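Local coordinates for 11S globulin subunit beta (Cucurbita maxima, PDB 2E9Q), which serves as a seed storage protein of the 11S globulin family, a nutrient reservoir built from bicupin subunits that associate into trimers and hexamers, at residues F217-F222 with G227-L232; A83-F88 with L174-L179; V424-Y429 with E434-L439; S323-V328 with A405-L410. All blocks are in the same frame, centred on the assembly; numbering follows the deposited sequence. Where two conformers were deposited one is given.

Contact 1: residues F217-F222 with G227-L232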
loop_
_atom_site.group_PDB
_atom_site.type_symbol
_atom_site.label_atom_id
_atom_site.label_comp_id
_atom_site.label_asym_id
_atom_site.label_seq_id
_atom_site.Cartn_x
_atom_site.Cartn_y
_atom_site.Cartn_z
ATOM N N PHE A 217 2.176 -37.183 11.701
ATOM C CA PHE A 217 2.795 -35.881 11.882
ATOM C C PHE A 217 2.467 -35.269 13.226
ATOM O O PHE A 217 3.356 -34.819 13.937
ATOM C CB PHE A 217 2.362 -34.938 10.765
ATOM C CG PHE A 217 3.114 -35.134 9.482
ATOM C CD1 PHE A 217 3.902 -36.265 9.284
ATOM C CD2 PHE A 217 3.039 -34.184 8.469
ATOM C CE1 PHE A 217 4.601 -36.446 8.101
ATOM C CE2 PHE A 217 3.737 -34.357 7.279
ATOM C CZ PHE A 217 4.520 -35.491 7.097
ATOM N N LEU A 218 1.191 -35.258 13.585
ATOM C CA LEU A 218 0.804 -34.669 14.854
ATOM C C LEU A 218 1.294 -35.459 16.064
ATOM O O LEU A 218 1.487 -34.893 17.142
ATOM C CB LEU A 218 -0.714 -34.481 14.907
ATOM C CG LEU A 218 -1.252 -33.525 13.832
ATOM C CD1 LEU A 218 -2.739 -33.310 14.034
ATOM C CD2 LEU A 218 -0.511 -32.198 13.900
ATOM N N GLU A 219 1.495 -36.762 15.889
ATOM C CA GLU A 219 1.984 -37.603 16.978
ATOM C C GLU A 219 3.427 -37.221 17.254
ATOM O O GLU A 219 3.824 -37.018 18.405
ATOM C CB GLU A 219 1.907 -39.080 16.592
ATOM C CG GLU A 219 0.496 -39.635 16.550
ATOM C CD GLU A 219 0.423 -41.000 15.893
ATOM O OE1 GLU A 219 -0.665 -41.607 15.904
ATOM O OE2 GLU A 219 1.454 -41.463 15.359
ATOM N N GLU A 220 4.208 -37.119 16.186
ATOM C CA GLU A 220 5.603 -36.740 16.305
ATOM C C GLU A 220 5.707 -35.288 16.770
ATOM O O GLU A 220 6.392 -34.981 17.746
ATOM C CB GLU A 220 6.296 -36.895 14.960
ATOM C CG GLU A 220 7.781 -36.651 15.021
ATOM C CD GLU A 220 8.424 -36.713 13.662
ATOM O OE1 GLU A 220 8.137 -37.669 12.911
ATOM O OE2 GLU A 220 9.220 -35.806 13.347
ATOM N N ALA A 221 5.010 -34.399 16.070
ATOM C CA ALA A 221 5.021 -32.980 16.397
ATOM C C ALA A 221 4.783 -32.710 17.880
ATOM O O ALA A 221 5.566 -32.004 18.520
ATOM C CB ALA A 221 3.979 -32.248 15.567
ATOM N N PHE A 222 3.709 -33.268 18.432
ATOM C CA PHE A 222 3.399 -33.038 19.840
ATOM C C PHE A 222 3.882 -34.133 20.785
ATOM O O PHE A 222 3.773 -33.988 22.000
ATOM C CB PHE A 222 1.893 -32.868 20.039
ATOM C CG PHE A 222 1.316 -31.680 19.344
ATOM C CD1 PHE A 222 1.187 -31.660 17.961
ATOM C CD2 PHE A 222 0.873 -30.580 20.075
ATOM C CE1 PHE A 222 0.625 -30.570 17.320
ATOM C CE2 PHE A 222 0.307 -29.480 19.437
ATOM C CZ PHE A 222 0.182 -29.476 18.059
ATOM N N GLY A 227 -4.702 -41.473 20.276
ATOM C CA GLY A 227 -5.805 -41.167 21.164
ATOM C C GLY A 227 -5.942 -39.667 21.338
ATOM O O GLY A 227 -7.051 -39.126 21.301
ATOM N N LEU A 228 -4.811 -38.993 21.528
ATOM C CA LEU A 228 -4.808 -37.548 21.708
ATOM C C LEU A 228 -4.981 -36.823 20.393
ATOM O O LEU A 228 -5.635 -35.786 20.325
ATOM C CB LEU A 228 -3.510 -37.089 22.364
ATOM C CG LEU A 228 -3.646 -36.893 23.866
ATOM C CD1 LEU A 228 -2.337 -36.359 24.443
ATOM C CD2 LEU A 228 -4.808 -35.926 24.127
ATOM N N VAL A 229 -4.382 -37.366 19.347
ATOM C CA VAL A 229 -4.499 -36.751 18.045
ATOM C C VAL A 229 -5.960 -36.570 17.673
ATOM O O VAL A 229 -6.348 -35.503 17.212
ATOM C CB VAL A 229 -3.813 -37.588 16.971
ATOM C CG1 VAL A 229 -4.154 -37.041 15.602
ATOM C CG2 VAL A 229 -2.302 -37.556 17.185
ATOM N N ARG A 230 -6.783 -37.589 17.899
ATOM C CA ARG A 230 -8.189 -37.471 17.539
ATOM C C ARG A 230 -8.907 -36.411 18.368
ATOM O O ARG A 230 -9.833 -35.751 17.891
ATOM C CB ARG A 230 -8.906 -38.818 17.661
ATOM C CG ARG A 230 -10.250 -38.799 16.956
ATOM C CD ARG A 230 -10.787 -40.189 16.652
ATOM N NE ARG A 230 -11.714 -40.140 15.521
ATOM C CZ ARG A 230 -12.398 -41.179 15.050
ATOM N NH1 ARG A 230 -12.276 -42.377 15.610
ATOM N NH2 ARG A 230 -13.195 -41.019 14.003
ATOM N N LYS A 231 -8.481 -36.246 19.612
ATOM C CA LYS A 231 -9.080 -35.233 20.468
ATOM C C LYS A 231 -8.704 -33.866 19.895
ATOM O O LYS A 231 -9.511 -32.937 19.855
ATOM C CB LYS A 231 -8.536 -35.370 21.887
ATOM C CG LYS A 231 -9.168 -36.490 22.700
ATOM C CD LYS A 231 -10.568 -36.101 23.154
ATOM C CE LYS A 231 -11.097 -37.049 24.216
ATOM N NZ LYS A 231 -12.344 -36.529 24.848
ATOM N N LEU A 232 -7.461 -33.772 19.440
ATOM C CA LEU A 232 -6.929 -32.553 18.861
ATOM C C LEU A 232 -7.741 -32.182 17.625
ATOM O O LEU A 232 -8.253 -31.069 17.516
ATOM C CB LEU A 232 -5.469 -32.783 18.484
ATOM C CG LEU A 232 -4.595 -31.604 18.072
ATOM C CD1 LEU A 232 -4.569 -30.570 19.190
ATOM C CD2 LEU A 232 -3.192 -32.116 17.761
#

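Contact 2: residues A83-F88 with L174-L179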
loop_
_atom_site.group_PDB
_atom_site.type_symbol
_atom_site.label_atom_id
_atom_site.label_comp_id
_atom_site.label_asym_id
_atom_site.label_seq_id
_atom_site.Cartn_x
_atom_site.Cartn_y
_atom_site.Cartn_z
ATOM N N ALA A 83 -6.785 -10.871 8.877
ATOM C CA ALA A 83 -7.076 -9.449 8.950
ATOM C C ALA A 83 -7.079 -8.933 10.384
ATOM O O ALA A 83 -7.426 -9.662 11.308
ATOM C CB ALA A 83 -8.429 -9.169 8.295
ATOM N N PRO A 84 -6.683 -7.664 10.584
ATOM C CA PRO A 84 -6.649 -7.044 11.915
ATOM C C PRO A 84 -8.097 -6.823 12.363
ATOM O O PRO A 84 -8.993 -6.606 11.527
ATOM C CB PRO A 84 -5.958 -5.703 11.670
ATOM C CG PRO A 84 -5.300 -5.851 10.331
ATOM C CD PRO A 84 -6.252 -6.702 9.558
ATOM N N LYS A 85 -8.319 -6.845 13.672
ATOM C CA LYS A 85 -9.654 -6.658 14.207
ATOM C C LYS A 85 -9.724 -5.746 15.413
ATOM O O LYS A 85 -8.774 -5.625 16.200
ATOM C CB LYS A 85 -10.256 -8.004 14.634
ATOM C CG LYS A 85 -10.551 -8.986 13.519
ATOM C CD LYS A 85 -10.890 -10.346 14.118
ATOM C CE LYS A 85 -11.235 -11.368 13.048
ATOM N NZ LYS A 85 -11.733 -12.639 13.649
ATOM N N LEU A 86 -10.876 -5.115 15.549
ATOM C CA LEU A 86 -11.179 -4.273 16.669
ATOM C C LEU A 86 -12.446 -4.952 17.157
ATOM O O LEU A 86 -13.243 -5.448 16.350
ATOM C CB LEU A 86 -11.459 -2.847 16.222
ATOM C CG LEU A 86 -10.435 -1.781 16.606
ATOM C CD1 LEU A 86 -9.035 -2.344 16.767
ATOM C CD2 LEU A 86 -10.488 -0.712 15.556
ATOM N N ILE A 87 -12.622 -4.999 18.468
ATOM C CA ILE A 87 -13.787 -5.647 19.045
ATOM C C ILE A 87 -14.360 -4.769 20.122
ATOM O O ILE A 87 -13.703 -4.510 21.134
ATOM C CB ILE A 87 -13.404 -6.991 19.663
ATOM C CG1 ILE A 87 -12.910 -7.931 18.568
ATOM C CG2 ILE A 87 -14.577 -7.570 20.416
ATOM C CD1 ILE A 87 -12.542 -9.324 19.049
ATOM N N PHE A 88 -15.577 -4.290 19.904
ATOM C CA PHE A 88 -16.211 -3.453 20.897
ATOM C C PHE A 88 -17.074 -4.329 21.788
ATOM O O PHE A 88 -17.905 -5.088 21.293
ATOM C CB PHE A 88 -17.077 -2.386 20.244
ATOM C CG PHE A 88 -17.767 -1.491 21.227
ATOM C CD1 PHE A 88 -17.047 -0.550 21.956
ATOM C CD2 PHE A 88 -19.141 -1.584 21.425
ATOM C CE1 PHE A 88 -17.683 0.293 22.869
ATOM C CE2 PHE A 88 -19.785 -0.751 22.331
ATOM C CZ PHE A 88 -19.049 0.193 23.057
ATOM N N LEU A 174 -12.053 -12.643 4.377
ATOM C CA LEU A 174 -11.752 -12.988 5.754
ATOM C C LEU A 174 -11.639 -14.496 6.017
ATOM O O LEU A 174 -12.508 -15.284 5.635
ATOM C CB LEU A 174 -12.815 -12.356 6.654
ATOM C CG LEU A 174 -12.563 -12.324 8.158
ATOM C CD1 LEU A 174 -11.247 -11.631 8.421
ATOM C CD2 LEU A 174 -13.709 -11.600 8.853
ATOM N N ARG A 175 -10.545 -14.885 6.663
ATOM C CA ARG A 175 -10.279 -16.280 6.983
ATOM C C ARG A 175 -9.928 -16.389 8.471
ATOM O O ARG A 175 -9.084 -15.648 8.969
ATOM C CB ARG A 175 -9.103 -16.799 6.148
ATOM C CG ARG A 175 -9.267 -16.664 4.638
ATOM C CD ARG A 175 -8.075 -17.259 3.898
ATOM N NE ARG A 175 -8.283 -17.357 2.453
ATOM C CZ ARG A 175 -8.444 -16.317 1.640
ATOM N NH1 ARG A 175 -8.425 -15.080 2.121
ATOM N NH2 ARG A 175 -8.622 -16.514 0.338
ATOM N N LYS A 176 -10.574 -17.295 9.192
ATOM C CA LYS A 176 -10.221 -17.465 10.589
ATOM C C LYS A 176 -9.783 -18.904 10.838
ATOM O O LYS A 176 -10.525 -19.849 10.580
ATOM C CB LYS A 176 -11.368 -17.067 11.525
ATOM C CG LYS A 176 -10.900 -17.025 12.978
ATOM C CD LYS A 176 -11.853 -16.355 13.938
ATOM C CE LYS A 176 -11.376 -16.598 15.375
ATOM N NZ LYS A 176 -12.258 -15.996 16.391
ATOM N N PHE A 177 -8.550 -19.053 11.316
ATOM C CA PHE A 177 -7.944 -20.353 11.610
ATOM C C PHE A 177 -8.124 -20.711 13.087
ATOM O O PHE A 177 -7.487 -20.113 13.963
ATOM C CB PHE A 177 -6.436 -20.330 11.288
ATOM C CG PHE A 177 -6.113 -19.942 9.868
ATOM C CD1 PHE A 177 -6.324 -18.641 9.420
ATOM C CD2 PHE A 177 -5.616 -20.881 8.974
ATOM C CE1 PHE A 177 -6.046 -18.282 8.093
ATOM C CE2 PHE A 177 -5.335 -20.528 7.640
ATOM C CZ PHE A 177 -5.554 -19.227 7.208
ATOM N N TYR A 178 -8.975 -21.695 13.356
ATOM C CA TYR A 178 -9.243 -22.135 14.718
ATOM C C TYR A 178 -8.282 -23.224 15.169
ATOM O O TYR A 178 -7.970 -24.145 14.408
ATOM C CB TYR A 178 -10.692 -22.643 14.844
ATOM C CG TYR A 178 -11.703 -21.537 15.000
ATOM C CD1 TYR A 178 -12.310 -20.937 13.891
ATOM C CD2 TYR A 178 -12.017 -21.048 16.263
ATOM C CE1 TYR A 178 -13.208 -19.870 14.050
ATOM C CE2 TYR A 178 -12.901 -19.991 16.432
ATOM C CZ TYR A 178 -13.493 -19.406 15.332
ATOM O OH TYR A 178 -14.356 -18.357 15.555
ATOM N N LEU A 179 -7.813 -23.116 16.409
ATOM C CA LEU A 179 -6.891 -24.109 16.954
ATOM C C LEU A 179 -7.621 -25.324 17.529
ATOM O O LEU A 179 -7.039 -26.400 17.643
ATOM C CB LEU A 179 -6.015 -23.495 18.046
ATOM C CG LEU A 179 -5.166 -22.255 17.722
ATOM C CD1 LEU A 179 -4.060 -22.143 18.760
ATOM C CD2 LEU A 179 -4.560 -22.363 16.346
HETATM O O HOH W 1 -13.306 -13.033 16.196
#

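Contact 3: residues V424-Y429 with E434-L439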
loop_
_atom_site.group_PDB
_atom_site.type_symbol
_atom_site.label_atom_id
_atom_site.label_comp_id
_atom_site.label_asym_id
_atom_site.label_seq_id
_atom_site.Cartn_x
_atom_site.Cartn_y
_atom_site.Cartn_z
ATOM N N VAL A 424 -15.959 35.433 0.068
ATOM C CA VAL A 424 -16.006 34.161 -0.650
ATOM C C VAL A 424 -17.387 33.522 -0.512
ATOM O O VAL A 424 -17.962 33.039 -1.485
ATOM C CB VAL A 424 -14.917 33.191 -0.116
ATOM C CG1 VAL A 424 -14.927 31.897 -0.896
ATOM C CG2 VAL A 424 -13.550 33.847 -0.222
ATOM N N LEU A 425 -17.924 33.531 0.699
ATOM C CA LEU A 425 -19.240 32.962 0.944
ATOM C C LEU A 425 -20.299 33.685 0.118
ATOM O O LEU A 425 -21.190 33.053 -0.450
ATOM C CB LEU A 425 -19.588 33.082 2.422
ATOM C CG LEU A 425 -18.768 32.216 3.370
ATOM C CD1 LEU A 425 -18.843 32.777 4.780
ATOM C CD2 LEU A 425 -19.299 30.792 3.322
ATOM N N SER A 426 -20.201 35.012 0.061
ATOM C CA SER A 426 -21.160 35.820 -0.690
ATOM C C SER A 426 -21.258 35.380 -2.139
ATOM O O SER A 426 -22.324 34.983 -2.614
ATOM C CB SER A 426 -20.768 37.296 -0.644
ATOM O OG SER A 426 -21.028 37.834 0.634
ATOM N N ASN A 427 -20.136 35.470 -2.836
ATOM C CA ASN A 427 -20.077 35.085 -4.229
ATOM C C ASN A 427 -20.443 33.616 -4.410
ATOM O O ASN A 427 -21.041 33.245 -5.417
ATOM C CB ASN A 427 -18.681 35.376 -4.779
ATOM C CG ASN A 427 -18.444 36.859 -4.982
ATOM O OD1 ASN A 427 -18.971 37.455 -5.920
ATOM N ND2 ASN A 427 -17.667 37.470 -4.090
ATOM N N MET A 428 -20.095 32.790 -3.425
ATOM C CA MET A 428 -20.385 31.358 -3.461
ATOM C C MET A 428 -21.874 31.057 -3.478
ATOM O O MET A 428 -22.372 30.373 -4.370
ATOM C CB MET A 428 -19.780 30.646 -2.237
ATOM C CG MET A 428 -18.330 30.212 -2.377
ATOM S SD MET A 428 -17.604 29.655 -0.789
ATOM C CE MET A 428 -18.645 28.224 -0.375
ATOM N N TYR A 429 -22.573 31.558 -2.465
ATOM C CA TYR A 429 -24.000 31.319 -2.316
ATOM C C TYR A 429 -24.928 32.403 -2.849
ATOM O O TYR A 429 -26.121 32.387 -2.562
ATOM C CB TYR A 429 -24.303 31.058 -0.844
ATOM C CG TYR A 429 -23.600 29.827 -0.333
ATOM C CD1 TYR A 429 -22.677 29.905 0.712
ATOM C CD2 TYR A 429 -23.824 28.591 -0.926
ATOM C CE1 TYR A 429 -21.990 28.778 1.148
ATOM C CE2 TYR A 429 -23.148 27.460 -0.502
ATOM C CZ TYR A 429 -22.229 27.559 0.534
ATOM O OH TYR A 429 -21.544 26.440 0.932
ATOM N N GLU A 434 -24.197 40.208 4.972
ATOM C CA GLU A 434 -25.005 40.033 6.176
ATOM C C GLU A 434 -25.466 38.589 6.311
ATOM O O GLU A 434 -25.305 37.962 7.361
ATOM C CB GLU A 434 -26.235 40.943 6.140
ATOM C CG GLU A 434 -26.894 41.118 7.508
ATOM C CD GLU A 434 -28.381 41.423 7.416
ATOM O OE1 GLU A 434 -28.952 41.926 8.414
ATOM O OE2 GLU A 434 -28.980 41.147 6.352
ATOM N N GLU A 435 -26.052 38.074 5.240
ATOM C CA GLU A 435 -26.543 36.700 5.217
ATOM C C GLU A 435 -25.353 35.757 5.358
ATOM O O GLU A 435 -25.424 34.741 6.047
ATOM C CB GLU A 435 -27.264 36.426 3.897
ATOM C CG GLU A 435 -28.199 37.541 3.441
ATOM C CD GLU A 435 -28.851 37.233 2.104
ATOM O OE1 GLU A 435 -29.697 36.312 2.055
ATOM O OE2 GLU A 435 -28.505 37.901 1.100
ATOM N N ALA A 436 -24.257 36.103 4.695
ATOM C CA ALA A 436 -23.054 35.287 4.762
ATOM C C ALA A 436 -22.586 35.241 6.212
ATOM O O ALA A 436 -22.048 34.235 6.673
ATOM C CB ALA A 436 -21.965 35.884 3.875
ATOM N N GLN A 437 -22.809 36.339 6.929
ATOM C CA GLN A 437 -22.412 36.427 8.324
ATOM C C GLN A 437 -23.287 35.502 9.144
ATOM O O GLN A 437 -22.794 34.753 9.982
ATOM C CB GLN A 437 -22.565 37.858 8.833
ATOM C CG GLN A 437 -21.739 38.147 10.066
ATOM C CD GLN A 437 -21.940 39.552 10.578
ATOM O OE1 GLN A 437 -21.088 40.096 11.278
ATOM N NE2 GLN A 437 -23.078 40.145 10.244
ATOM N N ARG A 438 -24.589 35.554 8.891
ATOM C CA ARG A 438 -25.538 34.703 9.603
ATOM C C ARG A 438 -25.274 33.234 9.277
ATOM O O ARG A 438 -25.469 32.348 10.108
ATOM C CB ARG A 438 -26.976 35.089 9.218
ATOM C CG ARG A 438 -28.050 34.086 9.655
ATOM C CD ARG A 438 -29.344 34.788 10.107
ATOM N NE ARG A 438 -30.005 35.562 9.054
ATOM C CZ ARG A 438 -30.777 35.042 8.101
ATOM N NH1 ARG A 438 -31.001 33.734 8.056
ATOM N NH2 ARG A 438 -31.332 35.837 7.190
ATOM N N LEU A 439 -24.808 32.988 8.061
ATOM C CA LEU A 439 -24.529 31.632 7.620
ATOM C C LEU A 439 -23.330 31.029 8.357
ATOM O O LEU A 439 -23.433 29.936 8.920
ATOM C CB LEU A 439 -24.275 31.634 6.107
ATOM C CG LEU A 439 -24.207 30.308 5.344
ATOM C CD1 LEU A 439 -22.935 29.562 5.694
ATOM C CD2 LEU A 439 -25.444 29.481 5.668
#

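Contact 4: residues S323-V328 with A405-L410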
loop_
_atom_site.group_PDB
_atom_site.type_symbol
_atom_site.label_atom_id
_atom_site.label_comp_id
_atom_site.label_asym_id
_atom_site.label_seq_id
_atom_site.Cartn_x
_atom_site.Cartn_y
_atom_site.Cartn_z
ATOM N N SER A 323 -9.037 2.569 13.947
ATOM C CA SER A 323 -9.402 3.375 15.103
ATOM C C SER A 323 -10.923 3.346 15.248
ATOM O O SER A 323 -11.610 2.765 14.404
ATOM C CB SER A 323 -8.857 4.813 14.985
ATOM O OG SER A 323 -9.232 5.469 13.789
ATOM N N ALA A 324 -11.441 3.928 16.330
ATOM C CA ALA A 324 -12.877 3.926 16.581
ATOM C C ALA A 324 -13.357 5.135 17.362
ATOM O O ALA A 324 -12.586 5.783 18.082
ATOM C CB ALA A 324 -13.273 2.661 17.324
ATOM N N GLU A 325 -14.646 5.415 17.215
ATOM C CA GLU A 325 -15.312 6.518 17.892
ATOM C C GLU A 325 -16.603 5.930 18.454
ATOM O O GLU A 325 -17.322 5.209 17.748
ATOM C CB GLU A 325 -15.660 7.644 16.909
ATOM C CG GLU A 325 -14.483 8.483 16.406
ATOM C CD GLU A 325 -14.928 9.612 15.481
ATOM O OE1 GLU A 325 -14.158 10.573 15.265
ATOM O OE2 GLU A 325 -16.059 9.536 14.959
ATOM N N ARG A 326 -16.888 6.222 19.721
ATOM C CA ARG A 326 -18.095 5.734 20.369
ATOM C C ARG A 326 -18.932 6.971 20.641
ATOM O O ARG A 326 -18.542 7.832 21.428
ATOM C CB ARG A 326 -17.744 5.017 21.679
ATOM C CG ARG A 326 -18.847 4.113 22.247
ATOM C CD ARG A 326 -19.926 4.897 22.991
ATOM N NE ARG A 326 -20.821 4.003 23.725
ATOM C CZ ARG A 326 -21.828 3.325 23.177
ATOM N NH1 ARG A 326 -22.581 2.524 23.928
ATOM N NH2 ARG A 326 -22.102 3.465 21.884
ATOM N N GLY A 327 -20.083 7.056 19.983
ATOM C CA GLY A 327 -20.933 8.218 20.142
ATOM C C GLY A 327 -22.185 8.015 20.959
ATOM O O GLY A 327 -22.710 6.910 21.086
ATOM N N VAL A 328 -22.666 9.110 21.524
ATOM C CA VAL A 328 -23.873 9.072 22.325
ATOM C C VAL A 328 -24.644 10.346 22.050
ATOM O O VAL A 328 -24.144 11.444 22.284
ATOM C CB VAL A 328 -23.552 8.981 23.837
ATOM C CG1 VAL A 328 -24.822 9.197 24.653
ATOM C CG2 VAL A 328 -22.954 7.631 24.162
ATOM N N ALA A 405 -8.645 8.765 12.188
ATOM C CA ALA A 405 -9.726 9.360 11.406
ATOM C C ALA A 405 -9.916 10.848 11.690
ATOM O O ALA A 405 -10.086 11.260 12.830
ATOM C CB ALA A 405 -11.028 8.617 11.674
ATOM N N ILE A 406 -9.897 11.652 10.643
ATOM C CA ILE A 406 -10.073 13.086 10.797
ATOM C C ILE A 406 -11.409 13.527 10.213
ATOM O O ILE A 406 -11.691 13.281 9.031
ATOM C CB ILE A 406 -8.982 13.861 10.065
ATOM C CG1 ILE A 406 -7.603 13.429 10.560
ATOM C CG2 ILE A 406 -9.217 15.358 10.251
ATOM C CD1 ILE A 406 -6.460 13.886 9.657
ATOM N N THR A 407 -12.225 14.184 11.031
ATOM C CA THR A 407 -13.514 14.659 10.560
ATOM C C THR A 407 -13.543 16.180 10.411
ATOM O O THR A 407 -13.142 16.920 11.319
ATOM C CB THR A 407 -14.664 14.230 11.498
ATOM O OG1 THR A 407 -15.402 15.387 11.914
ATOM C CG2 THR A 407 -14.130 13.509 12.709
ATOM N N ASN A 408 -13.994 16.634 9.245
ATOM C CA ASN A 408 -14.123 18.056 8.969
ATOM C C ASN A 408 -15.593 18.425 9.124
ATOM O O ASN A 408 -16.470 17.771 8.548
ATOM C CB ASN A 408 -13.675 18.383 7.542
ATOM C CG ASN A 408 -12.199 18.659 7.444
ATOM O OD1 ASN A 408 -11.706 19.097 6.403
ATOM N ND2 ASN A 408 -11.476 18.404 8.529
ATOM N N LEU A 409 -15.864 19.462 9.905
ATOM C CA LEU A 409 -17.234 19.905 10.108
ATOM C C LEU A 409 -17.596 20.944 9.062
ATOM O O LEU A 409 -16.750 21.728 8.636
ATOM C CB LEU A 409 -17.403 20.502 11.504
ATOM C CG LEU A 409 -17.397 19.510 12.668
ATOM C CD1 LEU A 409 -16.053 18.802 12.742
ATOM C CD2 LEU A 409 -17.675 20.262 13.965
ATOM N N LEU A 410 -18.852 20.942 8.637
ATOM C CA LEU A 410 -19.280 21.906 7.635
ATOM C C LEU A 410 -19.724 23.206 8.277
ATOM O O LEU A 410 -19.531 24.277 7.701
ATOM C CB LEU A 410 -20.408 21.335 6.767
ATOM C CG LEU A 410 -20.005 20.328 5.684
ATOM C CD1 LEU A 410 -18.781 20.853 4.944
ATOM C CD2 LEU A 410 -19.696 18.984 6.303
#

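Contact 1: residues F217-F222 with G227-L232
Leu218 and Val229 bring their CA atoms to 6.5 Å where the helical segments 217-222 and 227-232 cross almost perpendicularly, at 102°, with 9.6 Å between their axes. Val229 does the closest work. Its CG2, set anti to the carbonyl carbon and beside the backbone N (chi1 170°), faces the other helix and lodges between two neighbours: it lies 3.5 Å from Glu219 CG, the tighter meeting, and 4.1 Å from Leu218 CB. The Glu219 chain is extended and crosses the valine at about a right angle, and it is the methylene CG that touches CG2. One turn further along the second helix, Leu232 uses the single methyl CD2 twice, against Leu218 CD1 at 3.9 Å and over one face of the Phe222 ring, offset toward the rim, at 4.1 Å from CE1. The two short consecutive helices, joined by a tight connection, belong to the arm that extends from the N-terminal cupin barrel, an arm characteristic of seed storage globulins and used in trimer assembly. Phe210 lies across the apolar seam, touching Leu218 and Leu232 and meeting the Phe222 ring with the planes near 85°. The outer surface faces the second subunit: Glu220 forms a salt bridge with Arg388 of that subunit, while Lys231 NZ donates to the backbone O of its Arg430.

Contact 2: residues A83-F88 with L174-L179
Lys85 and Lys176 cross at about a right angle, both with extended chains, and the ammonium of the first comes to the shaft of the second: Lys85 NZ lies 3.7 Å from Lys176 CD. With CG anti to the backbone N (chi1 -170°) and the rest extended, the Lys176 chain passes the meeting point and carries its own NZ to 4.4 Å from Lys85 NZ. A water bridges the two ammonium groups, accepting from Lys85 NZ at 3.0 Å and from Lys176 NZ at 3.1 Å; this shared acceptor probably eases their repulsion. Lys176 NZ also gives a weak hydrogen bond to Tyr178 OH. The contact spans the interior of the N-terminal cupin beta-barrel, since strand 85-91 belongs to one antiparallel sheet and strand 176-178 to the facing one, where it pairs with strand 74-81. Near the start of both segments the meeting is apolar: Leu174 reaches across with CD1 to the methyl CB of Ala83, 3.7 Å away. Ala161 of strand 155-162 is touched by both Leu174 and Lys85, and His145 of strand 145-149 packs against Lys176.

Contact 3: residues V424-Y429 with E434-L439
Apolar contact between Leu425 and Ala436 carries this helix pair, whose CA atoms come nearest at Ser426 and Ala436, 5.8 Å apart. The small alanine side chain is consistent with so close an approach. Its methyl CB points at the first helix and lies 4.0 Å from Leu425 CB. The leucine branch, placed with CG beside its own backbone N (chi1 -69°), carries CD1 to 4.0 Å from Ala436 O. Polar atoms enter only as packing partners across the pair. Ser426 OG touches the same Ala436 CB at 3.9 Å, but its hydrogen bond is made within its own helix, to the carbonyl O of Leu422. That bond occupies the hydroxyl while its oxygen still lines the alanine methyl. Helices 422-429 and 433-441, consecutive in the chain, are the C-terminal counterpart of the paired helices of the N-terminal cupin's arm. Met417 of helix 416-419 packs against Leu425, Tyr429 and Leu439, joining both helices to a third. Beyond them lies the third subunit: Asn427 OD1 accepts from Asp246 N of that subunit, and Tyr429 OH bonds to the carbonyl O of its Leu179, just past strand 176-178.

Contact 4: residues S323-V328 with A405-L410
Ser323 and Glu325 meet Ala405 and Thr407 in a sparse side-chain contact between facing sheets of the C-terminal cupin. Strand 323-329 pairs with strands 304-309 and 393-400, whereas strand 407-409 pairs with strand 334-340 on the other side. The segments approach most closely at Ser323 and Ala405, whose CA atoms are 7.0 Å apart. Ser323 OG stands between its own backbone N and carbonyl carbon (chi1 54°) and lies 3.7 Å from Ala405 N and 4.2 Å from Ala405 CB, which are packing distances. Its hydrogen bond goes to the carbonyl O of Asn402, close to the turn that leads into 405-410. Two residues along, Glu325 reaches inward on an extended chain and crosses Thr407 obliquely. The meeting is that of a carboxylate oxygen with a methyl, Glu325 OE1 lying 3.9 Å from Thr407 CG2. The same OE1 forms a salt bridge with Arg447 NH1, and the Thr407 side chain also packs on Arg447. The other oxygen, OE2, has a long, weak ion pair with Lys400 NZ. These opposite charges would be expected to stabilise the ionised carboxylate inside the barrel. Strands of two facing antiparallel sheets with side chains meeting between them are characteristic of the cupin jelly-roll barrel, and here Glu325 contacts Arg447, which with Lys387 is assigned to a magnesium-binding site.

From the N terminus, contact 2 comes first, closing a long loop of 85 residues that contains much of the N-terminal barrel. Contact 1 follows, with a four-residue connection between consecutive helices. The pattern then recurs in the C-terminal cupin: contact 4 closes a loop of 76 residues, more than half of them strand, and contact 3 again joins consecutive helices across four residues. All four are in series; none nests or crosses. Contacts 2 and 4 meet where the barrels abut, Leu86 CD2 packing 3.8 Å from Ser323 O, whereas the centres of contacts 1 and 3 are about 75 Å apart, on opposite sides of the chain's centre. Contacts 1 and 2 face the second subunit, contacts 3 and 4 the third.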